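Local atomic coordinates of oxidoreductase (Methanosarcina mazei, PDB entry 3KA7), a protein that binds flavin-adenine dinucleotide and is probably an oxidoreductase of the flavin-containing amine oxidase family. Residues 149-161 with 298-311. Numbering follows the deposited sequence.
Sequences EWLIKFADSFCGW and VLLTPYTRRINGVN
Apolar contact starts at Trp161, whose indole lies against strands 298-300 and 307-311: Val298 CG1 sits 3.8 Å from the centroid of its five-membered ring, 17° off the normal, a CH-pi contact over the face. Leu300 CD2 meets Trp161 CB, and Trp161 CZ3 comes within 3.4 Å of Gly309 O, approached obliquely. With an alanine here instead of Trp161, Val298 CG1 would probably lose the ring face it packs on, and a gap would be likely beside Gly309. Toward the start of the helix, Tyr303 and Trp150 meet edge to edge with nearly coplanar rings, their side chains running at about a right angle, and Tyr303 OH lies 3.4 Å from Trp150 CE3. Pro302 fits alongside, its CB 3.4 Å from Lys153 O and its CG at the indole edge by Trp150 CZ3. Lys153, bent at chi2 and chi3, brings CE off-centre over the Tyr303 ring, 4.3 Å from the centroid.

One direct hydrogen bond crosses the contact, from the buried Ser157 OG to Asn308 O (2.7 Å, in the carbonyl plane); chi1 of 176° turns OG toward that oxygen, which also accepts Thr301 N within the hairpin. Gly160 has no CB to collide with the Asn308 amide, whose OD1 is held by Tyr333 N.

Water completes the periphery: one molecule joins Lys153 O to Pro302 O, another Lys153 NZ to the carbonyls of Pro302 and Thr304. The chemistry thus implies a mainly apolar helix-on-hairpin interface, pinned by one serine, with the Trp161 side chain about 5 Å from the bound FAD.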
ATOM      1  N   GLU A 149      24.625   0.612  13.570  1.00 16.99           N
ATOM      2  CA  GLU A 149      23.747  -0.308  12.858  1.00 17.34           C
ATOM      3  C   GLU A 149      22.259  -0.136  13.200  1.00 16.26           C
ATOM      4  O   GLU A 149      21.400  -0.547  12.413  1.00 15.99           O
ATOM      5  CB  GLU A 149      24.178  -1.758  13.109  1.00 18.18           C
ATOM      6  CG  GLU A 149      23.329  -2.787  12.364  1.00 23.09           C
ATOM      7  CD  GLU A 149      23.655  -4.229  12.743  1.00 28.18           C
ATOM      8  OE1 GLU A 149      23.691  -4.548  13.962  1.00 31.05           O
ATOM      9  OE2 GLU A 149      23.855  -5.047  11.817  1.00 30.56           O
ATOM     10  N   TRP A 150      21.955   0.450  14.359  1.00 14.32           N
ATOM     11  CA  TRP A 150      20.562   0.724  14.752  1.00 13.88           C
ATOM     12  C   TRP A 150      19.767   1.412  13.646  1.00 12.98           C
ATOM     13  O   TRP A 150      18.627   1.043  13.362  1.00 12.01           O
ATOM     14  CB  TRP A 150      20.508   1.569  16.032  1.00 13.63           C
ATOM     15  CG  TRP A 150      19.218   2.364  16.259  1.00 13.98           C
ATOM     16  CD1 TRP A 150      19.113   3.718  16.445  1.00 14.24           C
ATOM     17  CD2 TRP A 150      17.877   1.850  16.328  1.00 14.10           C
ATOM     18  NE1 TRP A 150      17.798   4.077  16.616  1.00 15.33           N
ATOM     19  CE2 TRP A 150      17.019   2.948  16.558  1.00 14.20           C
ATOM     20  CE3 TRP A 150      17.321   0.570  16.209  1.00 13.88           C
ATOM     21  CZ2 TRP A 150      15.634   2.808  16.670  1.00 14.44           C
ATOM     22  CZ3 TRP A 150      15.942   0.430  16.328  1.00 12.35           C
ATOM     23  CH2 TRP A 150      15.118   1.542  16.560  1.00 12.99           C
ATOM     24  N   LEU A 151      20.357   2.419  13.017  1.00 12.46           N
ATOM     25  CA  LEU A 151      19.603   3.140  12.009  1.00 11.86           C
ATOM     26  C   LEU A 151      19.272   2.262  10.799  1.00 12.18           C
ATOM     27  O   LEU A 151      18.221   2.457  10.179  1.00 12.12           O
ATOM     28  CB  LEU A 151      20.314   4.428  11.574  1.00 12.72           C
ATOM     29  CG  LEU A 151      20.451   5.508  12.644  1.00 13.25           C
ATOM     30  CD1 LEU A 151      21.018   6.781  11.979  1.00 14.74           C
ATOM     31  CD2 LEU A 151      19.107   5.776  13.323  1.00 15.58           C
ATOM     32  N   ILE A 152      20.146   1.312  10.459  1.00 11.80           N
ATOM     33  CA  ILE A 152      19.870   0.399   9.332  1.00 12.13           C
ATOM     34  C   ILE A 152      18.775  -0.605   9.695  1.00 11.59           C
ATOM     35  O   ILE A 152      17.875  -0.866   8.893  1.00 11.51           O
ATOM     36  CB  ILE A 152      21.133  -0.331   8.819  1.00 12.44           C
ATOM     37  CG1 ILE A 152      22.160   0.693   8.306  1.00 13.82           C
ATOM     38  CG2 ILE A 152      20.778  -1.276   7.683  1.00 13.68           C
ATOM     39  CD1 ILE A 152      21.588   1.648   7.275  1.00 17.48           C
ATOM     40  N   LYS A 153      18.835  -1.151  10.908  1.00 10.70           N
ATOM     41  CA  LYS A 153      17.762  -2.044  11.370  1.00 10.73           C
ATOM     42  C   LYS A 153      16.422  -1.309  11.372  1.00 10.20           C
ATOM     43  O   LYS A 153      15.399  -1.848  10.925  1.00  9.31           O
ATOM     44  CB  LYS A 153      18.048  -2.564  12.783  1.00 11.70           C
ATOM     45  CG  LYS A 153      19.397  -3.216  12.919  1.00 14.06           C
ATOM     46  CD  LYS A 153      19.506  -4.426  12.042  1.00 20.38           C
ATOM     47  CE  LYS A 153      18.842  -5.620  12.682  1.00 22.71           C
ATOM     48  NZ  LYS A 153      19.123  -6.873  11.908  1.00 27.11           N
ATOM     49  N   PHE A 154      16.432  -0.084  11.891  1.00  9.68           N
ATOM     50  CA  PHE A 154      15.225   0.731  11.982  1.00  9.99           C
ATOM     51  C   PHE A 154      14.719   1.036  10.576  1.00  9.71           C
ATOM     52  O   PHE A 154      13.543   0.852  10.283  1.00  9.44           O
ATOM     53  CB  PHE A 154      15.526   2.025  12.758  1.00  9.74           C
ATOM     54  CG  PHE A 154      14.386   2.996  12.794  1.00 11.87           C
ATOM     55  CD1 PHE A 154      13.185   2.654  13.377  1.00 11.67           C
ATOM     56  CD2 PHE A 154      14.527   4.271  12.254  1.00 13.68           C
ATOM     57  CE1 PHE A 154      12.129   3.542  13.408  1.00 12.94           C
ATOM     58  CE2 PHE A 154      13.482   5.170  12.282  1.00 14.45           C
ATOM     59  CZ  PHE A 154      12.270   4.801  12.866  1.00 14.35           C
ATOM     60  N   ALA A 155      15.622   1.476   9.700  1.00  9.20           N
ATOM     61  CA  ALA A 155      15.248   1.782   8.306  1.00  9.33           C
ATOM     62  C   ALA A 155      14.666   0.566   7.592  1.00  9.48           C
ATOM     63  O   ALA A 155      13.667   0.680   6.870  1.00  9.67           O
ATOM     64  CB  ALA A 155      16.435   2.316   7.544  1.00  9.70           C
ATOM     65  N   ASP A 156      15.283  -0.599   7.779  1.00  9.26           N
ATOM     66  CA  ASP A 156      14.767  -1.813   7.132  1.00  9.77           C
ATOM     67  C   ASP A 156      13.371  -2.156   7.638  1.00  9.87           C
ATOM     68  O   ASP A 156      12.530  -2.644   6.889  1.00  9.67           O
ATOM     69  CB  ASP A 156      15.690  -3.010   7.372  1.00 10.50           C
ATOM     70  CG  ASP A 156      16.836  -3.091   6.385  1.00 12.77           C
ATOM     71  OD1 ASP A 156      16.824  -2.373   5.354  1.00 13.94           O
ATOM     72  OD2 ASP A 156      17.759  -3.892   6.648  1.00 15.80           O
ATOM     73  N   SER A 157      13.130  -1.935   8.927  1.00  9.56           N
ATOM     74  CA  SER A 157      11.806  -2.188   9.485  1.00  9.88           C
ATOM     75  C   SER A 157      10.776  -1.216   8.897  1.00  9.74           C
ATOM     76  O   SER A 157       9.696  -1.615   8.443  1.00  9.40           O
ATOM     77  CB  SER A 157      11.854  -2.080  11.006  1.00 10.80           C
ATOM     78  OG  SER A 157      10.567  -2.238  11.569  1.00 13.08           O
ATOM     79  N   PHE A 158      11.114   0.065   8.884  1.00  9.20           N
ATOM     80  CA  PHE A 158      10.227   1.043   8.286  1.00 10.42           C
ATOM     81  C   PHE A 158       9.945   0.729   6.818  1.00  9.99           C
ATOM     82  O   PHE A 158       8.792   0.750   6.392  1.00 10.37           O
ATOM     83  CB  PHE A 158      10.798   2.458   8.406  1.00 10.83           C
ATOM     84  CG  PHE A 158      10.054   3.454   7.589  1.00 12.86           C
ATOM     85  CD1 PHE A 158       8.843   3.951   8.029  1.00 16.03           C
ATOM     86  CD2 PHE A 158      10.539   3.860   6.359  1.00 15.59           C
ATOM     87  CE1 PHE A 158       8.135   4.868   7.260  1.00 16.38           C
ATOM     88  CE2 PHE A 158       9.839   4.770   5.588  1.00 16.75           C
ATOM     89  CZ  PHE A 158       8.631   5.268   6.042  1.00 16.90           C
ATOM     90  N   CYS A 159      10.999   0.466   6.047  1.00  9.04           N
ATOM     91  CA  CYS A 159      10.857   0.197   4.606  1.00  9.41           C
ATOM     92  C   CYS A 159      10.101  -1.102   4.312  1.00  8.78           C
ATOM     93  O   CYS A 159       9.320  -1.186   3.347  1.00  8.38           O
ATOM     94  CB  CYS A 159      12.226   0.150   3.936  1.00  9.09           C
ATOM     95  SG  CYS A 159      13.036   1.769   3.757  1.00 11.56           S
ATOM     96  N   GLY A 160      10.338  -2.111   5.138  1.00  8.93           N
ATOM     97  CA  GLY A 160       9.639  -3.387   5.019  1.00  9.29           C
ATOM     98  C   GLY A 160       8.152  -3.263   5.293  1.00 10.02           C
ATOM     99  O   GLY A 160       7.330  -3.721   4.495  1.00  9.58           O
ATOM    100  N   TRP A 161       7.798  -2.624   6.410  1.00 10.09           N
ATOM    101  CA  TRP A 161       6.397  -2.394   6.748  1.00  9.95           C
ATOM    102  C   TRP A 161       5.681  -1.463   5.762  1.00 10.28           C
ATOM    103  O   TRP A 161       4.633  -1.817   5.213  1.00 10.58           O
ATOM    104  CB  TRP A 161       6.272  -1.807   8.159  1.00 10.56           C
ATOM    105  CG  TRP A 161       4.873  -1.365   8.456  1.00  9.36           C
ATOM    106  CD1 TRP A 161       4.362  -0.107   8.309  1.00  9.47           C
ATOM    107  CD2 TRP A 161       3.802  -2.185   8.910  1.00 10.87           C
ATOM    108  NE1 TRP A 161       3.031  -0.092   8.657  1.00 10.07           N
ATOM    109  CE2 TRP A 161       2.664  -1.356   9.037  1.00 10.30           C
ATOM    110  CE3 TRP A 161       3.694  -3.541   9.247  1.00 10.29           C
ATOM    111  CZ2 TRP A 161       1.434  -1.843   9.468  1.00 12.10           C
ATOM    112  CZ3 TRP A 161       2.463  -4.022   9.668  1.00 11.22           C
ATOM    113  CH2 TRP A 161       1.350  -3.174   9.773  1.00 11.31           C
ATOM    114  N   VAL A 298       1.249   1.517  14.643  1.00 11.28           N
ATOM    115  CA  VAL A 298       2.020   0.355  14.228  1.00 11.06           C
ATOM    116  C   VAL A 298       3.070   0.047  15.291  1.00 10.87           C
ATOM    117  O   VAL A 298       3.548   0.960  15.959  1.00 11.47           O
ATOM    118  CB  VAL A 298       2.712   0.623  12.877  1.00 11.20           C
ATOM    119  CG1 VAL A 298       3.599  -0.553  12.473  1.00 10.89           C
ATOM    120  CG2 VAL A 298       1.655   0.929  11.786  1.00 11.83           C
ATOM    121  N   LEU A 299       3.382  -1.234  15.475  1.00  9.99           N
ATOM    122  CA  LEU A 299       4.533  -1.659  16.258  1.00  9.75           C
ATOM    123  C   LEU A 299       5.595  -2.153  15.285  1.00  9.31           C
ATOM    124  O   LEU A 299       5.463  -3.232  14.714  1.00  8.50           O
ATOM    125  CB  LEU A 299       4.158  -2.800  17.213  1.00  9.93           C
ATOM    126  CG  LEU A 299       5.272  -3.417  18.073  1.00 11.10           C
ATOM    127  CD1 LEU A 299       5.712  -2.398  19.127  1.00 12.01           C
ATOM    128  CD2 LEU A 299       4.803  -4.726  18.741  1.00 11.61           C
ATOM    129  N   LEU A 300       6.631  -1.357  15.068  1.00  8.87           N
ATOM    130  CA  LEU A 300       7.735  -1.803  14.220  1.00  8.52           C
ATOM    131  C   LEU A 300       8.651  -2.755  14.983  1.00  8.85           C
ATOM    132  O   LEU A 300       8.889  -2.575  16.179  1.00  8.09           O
ATOM    133  CB  LEU A 300       8.540  -0.604  13.705  1.00  8.88           C
ATOM    134  CG  LEU A 300       7.779   0.285  12.719  1.00  8.05           C
ATOM    135  CD1 LEU A 300       8.640   1.492  12.342  1.00  9.79           C
ATOM    136  CD2 LEU A 300       7.359  -0.511  11.472  1.00  8.35           C
ATOM    137  N   THR A 301       9.164  -3.780  14.298  1.00  8.20           N
ATOM    138  CA  THR A 301       9.946  -4.814  14.971  1.00  9.01           C
ATOM    139  C   THR A 301      11.268  -5.069  14.234  1.00  9.96           C
ATOM    140  O   THR A 301      11.400  -6.039  13.486  1.00 10.67           O
ATOM    141  CB  THR A 301       9.148  -6.138  15.063  1.00  9.21           C
ATOM    142  OG1 THR A 301       8.739  -6.545  13.745  1.00  9.87           O
ATOM    143  CG2 THR A 301       7.885  -5.970  15.938  1.00  8.67           C
ATOM    144  N   PRO A 302      12.258  -4.191  14.442  1.00 10.42           N
ATOM    145  CA  PRO A 302      13.461  -4.236  13.609  1.00 10.41           C
ATOM    146  C   PRO A 302      14.409  -5.403  13.868  1.00 10.72           C
ATOM    147  O   PRO A 302      15.263  -5.682  13.019  1.00 10.53           O
ATOM    148  CB  PRO A 302      14.166  -2.891  13.881  1.00 10.08           C
ATOM    149  CG  PRO A 302      13.428  -2.216  14.954  1.00 11.95           C
ATOM    150  CD  PRO A 302      12.156  -2.980  15.269  1.00 10.44           C
ATOM    151  N   TYR A 303      14.267  -6.088  15.004  1.00 10.63           N
ATOM    152  CA  TYR A 303      15.232  -7.135  15.367  1.00 11.73           C
ATOM    153  C   TYR A 303      14.656  -8.546  15.263  1.00 12.38           C
ATOM    154  O   TYR A 303      14.593  -9.283  16.253  1.00 13.39           O
ATOM    155  CB  TYR A 303      15.831  -6.859  16.760  1.00 11.21           C
ATOM    156  CG  TYR A 303      16.725  -5.643  16.717  1.00 12.09           C
ATOM    157  CD1 TYR A 303      18.092  -5.777  16.543  1.00 13.90           C
ATOM    158  CD2 TYR A 303      16.186  -4.358  16.791  1.00 13.62           C
ATOM    159  CE1 TYR A 303      18.925  -4.661  16.463  1.00 15.07           C
ATOM    160  CE2 TYR A 303      17.009  -3.223  16.715  1.00 14.63           C
ATOM    161  CZ  TYR A 303      18.373  -3.389  16.542  1.00 14.50           C
ATOM    162  OH  TYR A 303      19.195  -2.285  16.462  1.00 16.47           O
ATOM    163  N   THR A 304      14.239  -8.903  14.051  1.00 12.44           N
ATOM    164  CA  THR A 304      13.608 -10.177  13.760  1.00 12.24           C
ATOM    165  C   THR A 304      14.298 -10.806  12.558  1.00 12.31           C
ATOM    166  O   THR A 304      15.151 -10.177  11.913  1.00 12.89           O
ATOM    167  CB  THR A 304      12.174  -9.950  13.326  1.00 12.52           C
ATOM    168  OG1 THR A 304      12.184  -9.088  12.180  1.00 11.86           O
ATOM    169  CG2 THR A 304      11.364  -9.283  14.458  1.00 12.97           C
ATOM    170  N   ARG A 305      13.894 -12.033  12.231  1.00 12.18           N
ATOM    171  CA  ARG A 305      14.330 -12.687  10.993  1.00 11.56           C
ATOM    172  C   ARG A 305      13.647 -12.069   9.776  1.00 10.89           C
ATOM    173  O   ARG A 305      14.295 -11.821   8.759  1.00 11.52           O
ATOM    174  CB  ARG A 305      13.971 -14.174  11.016  1.00 11.64           C
ATOM    175  CG  ARG A 305      14.586 -14.970  12.159  1.00 12.43           C
ATOM    176  CD  ARG A 305      13.756 -16.214  12.443  1.00 13.70           C
ATOM    177  NE  ARG A 305      14.269 -16.936  13.602  1.00 15.43           N
ATOM    178  CZ  ARG A 305      14.028 -16.584  14.860  1.00 17.78           C
ATOM    179  NH1 ARG A 305      13.270 -15.528  15.133  1.00 16.78           N
ATOM    180  NH2 ARG A 305      14.546 -17.292  15.853  1.00 19.63           N
ATOM    181  N   ARG A 306      12.341 -11.825   9.889  1.00 10.22           N
ATOM    182  CA  ARG A 306      11.529 -11.402   8.737  1.00  9.44           C
ATOM    183  C   ARG A 306      10.440 -10.368   9.056  1.00  8.82           C
ATOM    184  O   ARG A 306      10.219  -9.448   8.271  1.00  8.62           O
ATOM    185  CB  ARG A 306      10.879 -12.612   8.067  1.00  9.98           C
ATOM    186  CG  ARG A 306      11.852 -13.479   7.302  1.00 11.05           C
ATOM    187  CD  ARG A 306      12.335 -12.715   6.094  1.00 16.09           C
ATOM    188  NE  ARG A 306      13.533 -13.265   5.475  1.00 22.38           N
ATOM    189  CZ  ARG A 306      13.673 -14.521   5.099  1.00 25.11           C
ATOM    190  NH1 ARG A 306      12.664 -15.362   5.282  1.00 29.40           N
ATOM    191  NH2 ARG A 306      14.802 -14.936   4.524  1.00 24.49           N
ATOM    192  N   ILE A 307       9.730 -10.533  10.169  1.00  8.06           N
ATOM    193  CA  ILE A 307       8.595  -9.632  10.466  1.00  7.93           C
ATOM    194  C   ILE A 307       9.063  -8.185  10.639  1.00  8.27           C
ATOM    195  O   ILE A 307       9.998  -7.914  11.394  1.00  8.26           O
ATOM    196  CB  ILE A 307       7.790 -10.106  11.694  1.00  8.27           C
ATOM    197  CG1 ILE A 307       7.051 -11.408  11.340  1.00  9.65           C
ATOM    198  CG2 ILE A 307       6.767  -9.057  12.100  1.00  7.15           C
ATOM    199  CD1 ILE A 307       6.266 -12.036  12.498  1.00 11.62           C
ATOM    200  N   ASN A 308       8.450  -7.266   9.895  1.00  7.66           N
ATOM    201  CA  ASN A 308       8.848  -5.850   9.943  1.00  7.43           C
ATOM    202  C   ASN A 308       8.010  -5.017  10.900  1.00  6.88           C
ATOM    203  O   ASN A 308       8.461  -3.997  11.437  1.00  7.10           O
ATOM    204  CB  ASN A 308       8.748  -5.226   8.558  1.00  7.33           C
ATOM    205  CG  ASN A 308       9.598  -5.941   7.545  1.00  8.26           C
ATOM    206  OD1 ASN A 308       9.078  -6.454   6.568  1.00  8.94           O
ATOM    207  ND2 ASN A 308      10.920  -6.008   7.794  1.00  8.71           N
ATOM    208  N   GLY A 309       6.763  -5.418  11.080  1.00  7.85           N
ATOM    209  CA  GLY A 309       5.924  -4.720  12.043  1.00  7.93           C
ATOM    210  C   GLY A 309       4.554  -5.348  12.130  1.00  8.79           C
ATOM    211  O   GLY A 309       4.232  -6.290  11.406  1.00  8.15           O
ATOM    212  N   VAL A 310       3.743  -4.823  13.031  1.00  9.10           N
ATOM    213  CA  VAL A 310       2.431  -5.382  13.225  1.00 10.38           C
ATOM    214  C   VAL A 310       1.466  -4.285  13.641  1.00 10.03           C
ATOM    215  O   VAL A 310       1.900  -3.253  14.165  1.00  9.81           O
ATOM    216  CB  VAL A 310       2.508  -6.579  14.230  1.00 11.74           C
ATOM    217  CG1 VAL A 310       3.909  -6.749  14.810  1.00 13.12           C
ATOM    218  CG2 VAL A 310       1.414  -6.558  15.262  1.00 12.71           C
ATOM    219  N   ASN A 311       0.176  -4.469  13.344  1.00  9.39           N
ATOM    220  CA  ASN A 311      -0.852  -3.560  13.859  1.00  9.16           C
ATOM    221  C   ASN A 311      -2.000  -4.318  14.504  1.00  9.57           C
ATOM    222  O   ASN A 311      -2.005  -5.545  14.517  1.00  9.06           O
ATOM    223  CB  ASN A 311      -1.338  -2.522  12.820  1.00  9.18           C
ATOM    224  CG  ASN A 311      -2.240  -3.099  11.727  1.00  9.10           C
ATOM    225  OD1 ASN A 311      -2.586  -4.284  11.715  1.00 10.61           O
ATOM    226  ND2 ASN A 311      -2.638  -2.227  10.789  1.00 10.07           N
TER
HETATM  227  O   HOH W   1      21.791  -2.495  16.011  1.00 29.86           O
HETATM  228  O   HOH W   2      15.216  -4.656  10.557  1.00 14.98           O
HETATM  229  O   HOH W   3      16.726  -7.975  11.841  1.00 29.57           O